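Local coordinates for protein ATP-dependent 6-phosphofructokinase subunit beta (Saccharomyces cerevisiae, PDB 3O8O) that phosphorylates fructose 6-phosphate to fructose 1,6-bisphosphate with ATP, the first committing step of glycolysis, at residues T467-Q481 / S499-F513. Residues are numbered along the deposited sequence; the frame is centred on the assembly and turned at random.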
loop_
_atom_site.group_PDB
_atom_site.type_symbol
_atom_site.label_atom_id
_atom_site.label_comp_id
_atom_site.label_asym_id
_atom_site.label_seq_id
_atom_site.Cartn_x
_atom_site.Cartn_y
_atom_site.Cartn_z
ATOM N N THR B 467 8.596 -26.122 -6.465
ATOM C CA THR B 467 8.218 -27.474 -6.087
ATOM C C THR B 467 8.485 -28.441 -7.249
ATOM O O THR B 467 8.498 -28.034 -8.421
ATOM C CB THR B 467 6.741 -27.581 -5.730
ATOM O OG1 THR B 467 5.948 -27.152 -6.839
ATOM C CG2 THR B 467 6.434 -26.758 -4.514
ATOM N N PRO B 468 8.680 -29.740 -6.943
ATOM C CA PRO B 468 8.949 -30.703 -8.009
ATOM C C PRO B 468 8.012 -30.580 -9.191
ATOM O O PRO B 468 8.457 -30.552 -10.332
ATOM C CB PRO B 468 8.834 -32.041 -7.288
ATOM C CG PRO B 468 9.391 -31.717 -5.955
ATOM C CD PRO B 468 8.655 -30.424 -5.641
ATOM N N GLU B 469 6.719 -30.481 -8.924
ATOM C CA GLU B 469 5.757 -30.386 -10.010
ATOM C C GLU B 469 5.989 -29.168 -10.880
ATOM O O GLU B 469 5.699 -29.180 -12.074
ATOM C CB GLU B 469 4.339 -30.361 -9.462
ATOM C CG GLU B 469 3.963 -31.617 -8.722
ATOM C CD GLU B 469 2.501 -31.643 -8.364
ATOM O OE1 GLU B 469 2.086 -32.561 -7.610
ATOM O OE2 GLU B 469 1.772 -30.739 -8.847
ATOM N N GLU B 470 6.523 -28.115 -10.287
ATOM C CA GLU B 470 6.768 -26.920 -11.051
ATOM C C GLU B 470 7.977 -27.054 -11.938
ATOM O O GLU B 470 8.081 -26.359 -12.939
ATOM C CB GLU B 470 6.947 -25.734 -10.124
ATOM C CG GLU B 470 5.681 -25.335 -9.410
ATOM C CD GLU B 470 5.957 -24.423 -8.231
ATOM O OE1 GLU B 470 4.982 -23.928 -7.638
ATOM O OE2 GLU B 470 7.143 -24.205 -7.890
ATOM N N ALA B 471 8.885 -27.953 -11.595
ATOM C CA ALA B 471 10.096 -28.122 -12.389
ATOM C C ALA B 471 10.044 -29.317 -13.328
ATOM O O ALA B 471 11.056 -29.666 -13.934
ATOM C CB ALA B 471 11.303 -28.247 -11.462
ATOM N N ASP B 472 8.873 -29.934 -13.452
ATOM C CA ASP B 472 8.706 -31.113 -14.299
ATOM C C ASP B 472 9.213 -32.355 -13.572
ATOM O O ASP B 472 10.420 -32.629 -13.537
ATOM C CB ASP B 472 9.461 -30.961 -15.620
ATOM C CG ASP B 472 9.614 -32.278 -16.363
ATOM O OD1 ASP B 472 10.475 -32.339 -17.266
ATOM O OD2 ASP B 472 8.881 -33.248 -16.059
ATOM N N LEU B 473 8.266 -33.093 -12.995
ATOM C CA LEU B 473 8.533 -34.318 -12.258
ATOM C C LEU B 473 9.384 -35.272 -13.102
ATOM O O LEU B 473 10.377 -35.830 -12.615
ATOM C CB LEU B 473 7.199 -34.963 -11.905
ATOM C CG LEU B 473 7.057 -35.448 -10.469
ATOM C CD1 LEU B 473 7.569 -34.386 -9.526
ATOM C CD2 LEU B 473 5.592 -35.793 -10.187
ATOM N N GLY B 474 8.997 -35.444 -14.367
ATOM C CA GLY B 474 9.734 -36.317 -15.257
ATOM C C GLY B 474 11.233 -36.117 -15.169
ATOM O O GLY B 474 11.958 -36.976 -14.667
ATOM N N MET B 475 11.702 -34.982 -15.663
ATOM C CA MET B 475 13.119 -34.680 -15.640
ATOM C C MET B 475 13.729 -35.014 -14.289
ATOM O O MET B 475 14.896 -35.424 -14.197
ATOM C CB MET B 475 13.353 -33.197 -15.936
ATOM C CG MET B 475 13.338 -32.835 -17.403
ATOM S SD MET B 475 14.656 -33.685 -18.301
ATOM C CE MET B 475 16.109 -32.645 -17.945
ATOM N N ILE B 476 12.947 -34.825 -13.233
ATOM C CA ILE B 476 13.444 -35.105 -11.899
ATOM C C ILE B 476 13.704 -36.597 -11.787
ATOM O O ILE B 476 14.849 -37.027 -11.610
ATOM C CB ILE B 476 12.418 -34.722 -10.806
ATOM C CG1 ILE B 476 11.912 -33.287 -11.021
ATOM C CG2 ILE B 476 13.064 -34.879 -9.424
ATOM C CD1 ILE B 476 13.010 -32.221 -10.909
ATOM N N ALA B 477 12.619 -37.368 -11.898
ATOM C CA ALA B 477 12.658 -38.822 -11.811
ATOM C C ALA B 477 13.769 -39.358 -12.691
ATOM O O ALA B 477 14.543 -40.226 -12.260
ATOM C CB ALA B 477 11.314 -39.405 -12.238
ATOM N N TYR B 478 13.848 -38.830 -13.915
ATOM C CA TYR B 478 14.867 -39.240 -14.869
ATOM C C TYR B 478 16.251 -39.169 -14.242
ATOM O O TYR B 478 16.880 -40.197 -14.000
ATOM C CB TYR B 478 14.835 -38.356 -16.106
ATOM C CG TYR B 478 15.986 -38.628 -17.050
ATOM C CD1 TYR B 478 16.055 -39.823 -17.769
ATOM C CD2 TYR B 478 17.022 -37.697 -17.207
ATOM C CE1 TYR B 478 17.126 -40.089 -18.625
ATOM C CE2 TYR B 478 18.096 -37.950 -18.056
ATOM C CZ TYR B 478 18.145 -39.149 -18.767
ATOM O OH TYR B 478 19.207 -39.406 -19.619
ATOM N N TYR B 479 16.728 -37.958 -13.985
ATOM C CA TYR B 479 18.038 -37.784 -13.381
ATOM C C TYR B 479 18.196 -38.646 -12.143
ATOM O O TYR B 479 19.272 -39.180 -11.870
ATOM C CB TYR B 479 18.248 -36.330 -13.010
ATOM C CG TYR B 479 18.565 -35.457 -14.190
ATOM C CD1 TYR B 479 19.691 -35.704 -14.973
ATOM C CD2 TYR B 479 17.779 -34.352 -14.498
ATOM C CE1 TYR B 479 20.031 -34.867 -16.030
ATOM C CE2 TYR B 479 18.114 -33.507 -15.550
ATOM C CZ TYR B 479 19.246 -33.769 -16.310
ATOM O OH TYR B 479 19.619 -32.911 -17.323
ATOM N N PHE B 480 17.119 -38.777 -11.387
ATOM C CA PHE B 480 17.160 -39.592 -10.182
ATOM C C PHE B 480 17.641 -40.990 -10.562
ATOM O O PHE B 480 18.703 -41.452 -10.094
ATOM C CB PHE B 480 15.764 -39.665 -9.551
ATOM C CG PHE B 480 15.641 -38.899 -8.263
ATOM C CD1 PHE B 480 16.321 -37.701 -8.083
ATOM C CD2 PHE B 480 14.828 -39.372 -7.237
ATOM C CE1 PHE B 480 16.196 -36.989 -6.911
ATOM C CE2 PHE B 480 14.696 -38.658 -6.054
ATOM C CZ PHE B 480 15.381 -37.464 -5.890
ATOM N N GLN B 481 16.847 -41.649 -11.413
ATOM C CA GLN B 481 17.148 -42.992 -11.902
ATOM C C GLN B 481 18.570 -43.003 -12.448
ATOM O O GLN B 481 19.372 -43.884 -12.111
ATOM C CB GLN B 481 16.178 -43.371 -13.015
ATOM C CG GLN B 481 16.314 -44.798 -13.455
ATOM C CD GLN B 481 15.535 -45.080 -14.709
ATOM O OE1 GLN B 481 15.424 -46.237 -15.135
ATOM N NE2 GLN B 481 14.991 -44.022 -15.324
ATOM N N SER B 499 7.355 -30.693 -1.179
ATOM C CA SER B 499 8.146 -31.503 -2.088
ATOM C C SER B 499 8.006 -32.970 -1.693
ATOM O O SER B 499 7.461 -33.783 -2.461
ATOM C CB SER B 499 9.606 -31.086 -2.050
ATOM O OG SER B 499 9.768 -29.818 -2.648
ATOM N N LEU B 500 8.487 -33.300 -0.497
ATOM C CA LEU B 500 8.396 -34.654 0.027
ATOM C C LEU B 500 7.058 -35.215 -0.383
ATOM O O LEU B 500 6.977 -36.229 -1.074
ATOM C CB LEU B 500 8.447 -34.645 1.547
ATOM C CG LEU B 500 8.349 -36.031 2.172
ATOM C CD1 LEU B 500 9.542 -36.832 1.704
ATOM C CD2 LEU B 500 8.341 -35.951 3.669
ATOM N N HIS B 501 6.004 -34.535 0.048
ATOM C CA HIS B 501 4.662 -34.967 -0.268
ATOM C C HIS B 501 4.473 -35.254 -1.736
ATOM O O HIS B 501 3.936 -36.289 -2.089
ATOM C CB HIS B 501 3.656 -33.932 0.175
ATOM C CG HIS B 501 2.328 -34.092 -0.474
ATOM N ND1 HIS B 501 1.987 -33.428 -1.629
ATOM C CD2 HIS B 501 1.267 -34.865 -0.153
ATOM C CE1 HIS B 501 0.767 -33.782 -1.993
ATOM N NE2 HIS B 501 0.308 -34.654 -1.113
ATOM N N GLN B 502 4.903 -34.349 -2.598
ATOM C CA GLN B 502 4.743 -34.579 -4.025
ATOM C C GLN B 502 5.510 -35.814 -4.508
ATOM O O GLN B 502 4.926 -36.724 -5.119
ATOM C CB GLN B 502 5.180 -33.340 -4.812
ATOM C CG GLN B 502 4.186 -32.188 -4.732
ATOM C CD GLN B 502 4.647 -30.956 -5.493
ATOM O OE1 GLN B 502 3.976 -29.929 -5.476
ATOM N NE2 GLN B 502 5.795 -31.049 -6.159
ATOM N N LEU B 503 6.810 -35.857 -4.234
ATOM C CA LEU B 503 7.598 -37.000 -4.677
ATOM C C LEU B 503 6.960 -38.314 -4.246
ATOM O O LEU B 503 6.860 -39.235 -5.041
ATOM C CB LEU B 503 9.032 -36.926 -4.147
ATOM C CG LEU B 503 9.871 -35.745 -4.633
ATOM C CD1 LEU B 503 11.318 -35.973 -4.240
ATOM C CD2 LEU B 503 9.774 -35.601 -6.128
ATOM N N GLU B 504 6.512 -38.388 -2.994
ATOM C CA GLU B 504 5.905 -39.611 -2.474
ATOM C C GLU B 504 4.646 -40.019 -3.212
ATOM O O GLU B 504 4.506 -41.182 -3.577
ATOM C CB GLU B 504 5.597 -39.487 -0.973
ATOM C CG GLU B 504 4.998 -40.750 -0.347
ATOM C CD GLU B 504 3.502 -40.946 -0.653
ATOM O OE1 GLU B 504 2.976 -42.059 -0.427
ATOM O OE2 GLU B 504 2.840 -39.992 -1.111
ATOM N N ARG B 505 3.710 -39.101 -3.440
ATOM C CA ARG B 505 2.525 -39.548 -4.140
ATOM C C ARG B 505 2.790 -39.582 -5.630
ATOM O O ARG B 505 1.884 -39.707 -6.450
ATOM C CB ARG B 505 1.262 -38.745 -3.744
ATOM C CG ARG B 505 1.020 -37.370 -4.265
ATOM C CD ARG B 505 0.556 -37.272 -5.692
ATOM N NE ARG B 505 -0.493 -36.277 -5.770
ATOM C CZ ARG B 505 -0.396 -34.948 -5.687
ATOM N NH1 ARG B 505 -1.524 -34.266 -5.771
ATOM N NH2 ARG B 505 0.757 -34.289 -5.560
ATOM N N ALA B 506 4.069 -39.511 -5.968
ATOM C CA ALA B 506 4.501 -39.585 -7.351
ATOM C C ALA B 506 5.201 -40.929 -7.458
ATOM O O ALA B 506 5.743 -41.285 -8.510
ATOM C CB ALA B 506 5.473 -38.458 -7.669
ATOM N N ARG B 507 5.177 -41.661 -6.340
ATOM C CA ARG B 507 5.799 -42.980 -6.229
ATOM C C ARG B 507 5.353 -43.805 -7.416
ATOM O O ARG B 507 6.070 -43.952 -8.396
ATOM C CB ARG B 507 5.348 -43.672 -4.932
ATOM C CG ARG B 507 6.467 -44.127 -4.001
ATOM C CD ARG B 507 7.209 -42.964 -3.403
ATOM N NE ARG B 507 8.147 -43.378 -2.363
ATOM C CZ ARG B 507 7.796 -43.869 -1.174
ATOM N NH1 ARG B 507 6.503 -44.019 -0.849
ATOM N NH2 ARG B 507 8.744 -44.199 -0.302
ATOM N N GLU B 508 4.155 -44.353 -7.314
ATOM C CA GLU B 508 3.587 -45.142 -8.389
ATOM C C GLU B 508 3.382 -44.092 -9.479
ATOM O O GLU B 508 2.687 -43.105 -9.265
ATOM C CB GLU B 508 2.306 -45.810 -7.827
ATOM C CG GLU B 508 0.942 -45.692 -8.510
ATOM C CD GLU B 508 0.569 -44.316 -9.003
ATOM O OE1 GLU B 508 0.068 -43.473 -8.211
ATOM O OE2 GLU B 508 0.788 -44.098 -10.217
ATOM N N SER B 509 4.083 -44.283 -10.598
ATOM C CA SER B 509 4.066 -43.395 -11.774
ATOM C C SER B 509 5.509 -43.095 -12.167
ATOM O O SER B 509 5.818 -42.847 -13.323
ATOM C CB SER B 509 3.342 -42.076 -11.484
ATOM O OG SER B 509 2.441 -41.743 -12.531
ATOM N N TYR B 510 6.390 -43.111 -11.182
ATOM C CA TYR B 510 7.811 -42.875 -11.402
ATOM C C TYR B 510 8.537 -43.687 -10.326
ATOM O O TYR B 510 8.811 -43.184 -9.238
ATOM C CB TYR B 510 8.148 -41.388 -11.230
ATOM C CG TYR B 510 7.532 -40.449 -12.250
ATOM C CD1 TYR B 510 8.294 -39.939 -13.309
ATOM C CD2 TYR B 510 6.198 -40.050 -12.146
ATOM C CE1 TYR B 510 7.745 -39.056 -14.234
ATOM C CE2 TYR B 510 5.637 -39.165 -13.071
ATOM C CZ TYR B 510 6.414 -38.675 -14.112
ATOM O OH TYR B 510 5.852 -37.823 -15.038
ATOM N N PRO B 511 8.857 -44.957 -10.614
ATOM C CA PRO B 511 9.545 -45.823 -9.650
ATOM C C PRO B 511 10.893 -45.339 -9.091
ATOM O O PRO B 511 11.455 -45.990 -8.203
ATOM C CB PRO B 511 9.668 -47.137 -10.411
ATOM C CG PRO B 511 9.868 -46.663 -11.812
ATOM C CD PRO B 511 8.777 -45.617 -11.929
ATOM N N ALA B 512 11.417 -44.216 -9.595
ATOM C CA ALA B 512 12.698 -43.690 -9.093
ATOM C C ALA B 512 12.536 -43.088 -7.690
ATOM O O ALA B 512 13.507 -42.920 -6.943
ATOM C CB ALA B 512 13.259 -42.634 -10.052
ATOM N N PHE B 513 11.289 -42.772 -7.350
ATOM C CA PHE B 513 10.939 -42.194 -6.062
ATOM C C PHE B 513 10.532 -43.285 -5.083
ATOM O O PHE B 513 10.154 -43.007 -3.947
ATOM C CB PHE B 513 9.786 -41.202 -6.242
ATOM C CG PHE B 513 10.079 -40.111 -7.235
ATOM C CD1 PHE B 513 11.361 -39.570 -7.331
ATOM C CD2 PHE B 513 9.073 -39.601 -8.049
ATOM C CE1 PHE B 513 11.640 -38.540 -8.217
ATOM C CE2 PHE B 513 9.342 -38.563 -8.946
ATOM C CZ PHE B 513 10.629 -38.033 -9.026
#
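Phe513 turns its ring edge toward the face of Phe480 in an offset edge-to-face stack, centroids 5.3 Å apart and planes at 76°. The pair joins helix 473-483 to the 3-10 segment 511-513 in the regulatory phosphofructokinase domain; helix 473-483 leads into strand 487-492, and helix 494-504 forms the beta-alpha-beta crossover from that strand to its parallel neighbour 519-521. Ala477 lies against both Phe513 and Tyr510, its CB 3.6 Å from Phe513 CZ. Leu473 CD2 rests 3.7 Å from Ala506 CB in the turn after helix 494-504, and Leu503 CD2 covers one face of the Phe513 ring toward its rim. Nearer the activator site, which includes Arg465, the Gln502 side chain packs among Thr467, Pro468 and Glu469. With CG beside the backbone N (chi1 -74°) and the chain extended beyond it, its amide stacks on the Glu469 carboxylate, planes 23° apart. Shortening Gln502 to an alanine is likely to open a gap beside Pro468 and leave that carboxylate without its flat neighbour. On the solvent side the bent Arg505 chain brings NH2 within 3.0 Å of Glu469 OE1 in a salt bridge. Farther out, Phe485 meets Phe480 edge-to-face, while Trp433 touches Pro468 and its NE1 hydrogen-bonds Ser499 OG.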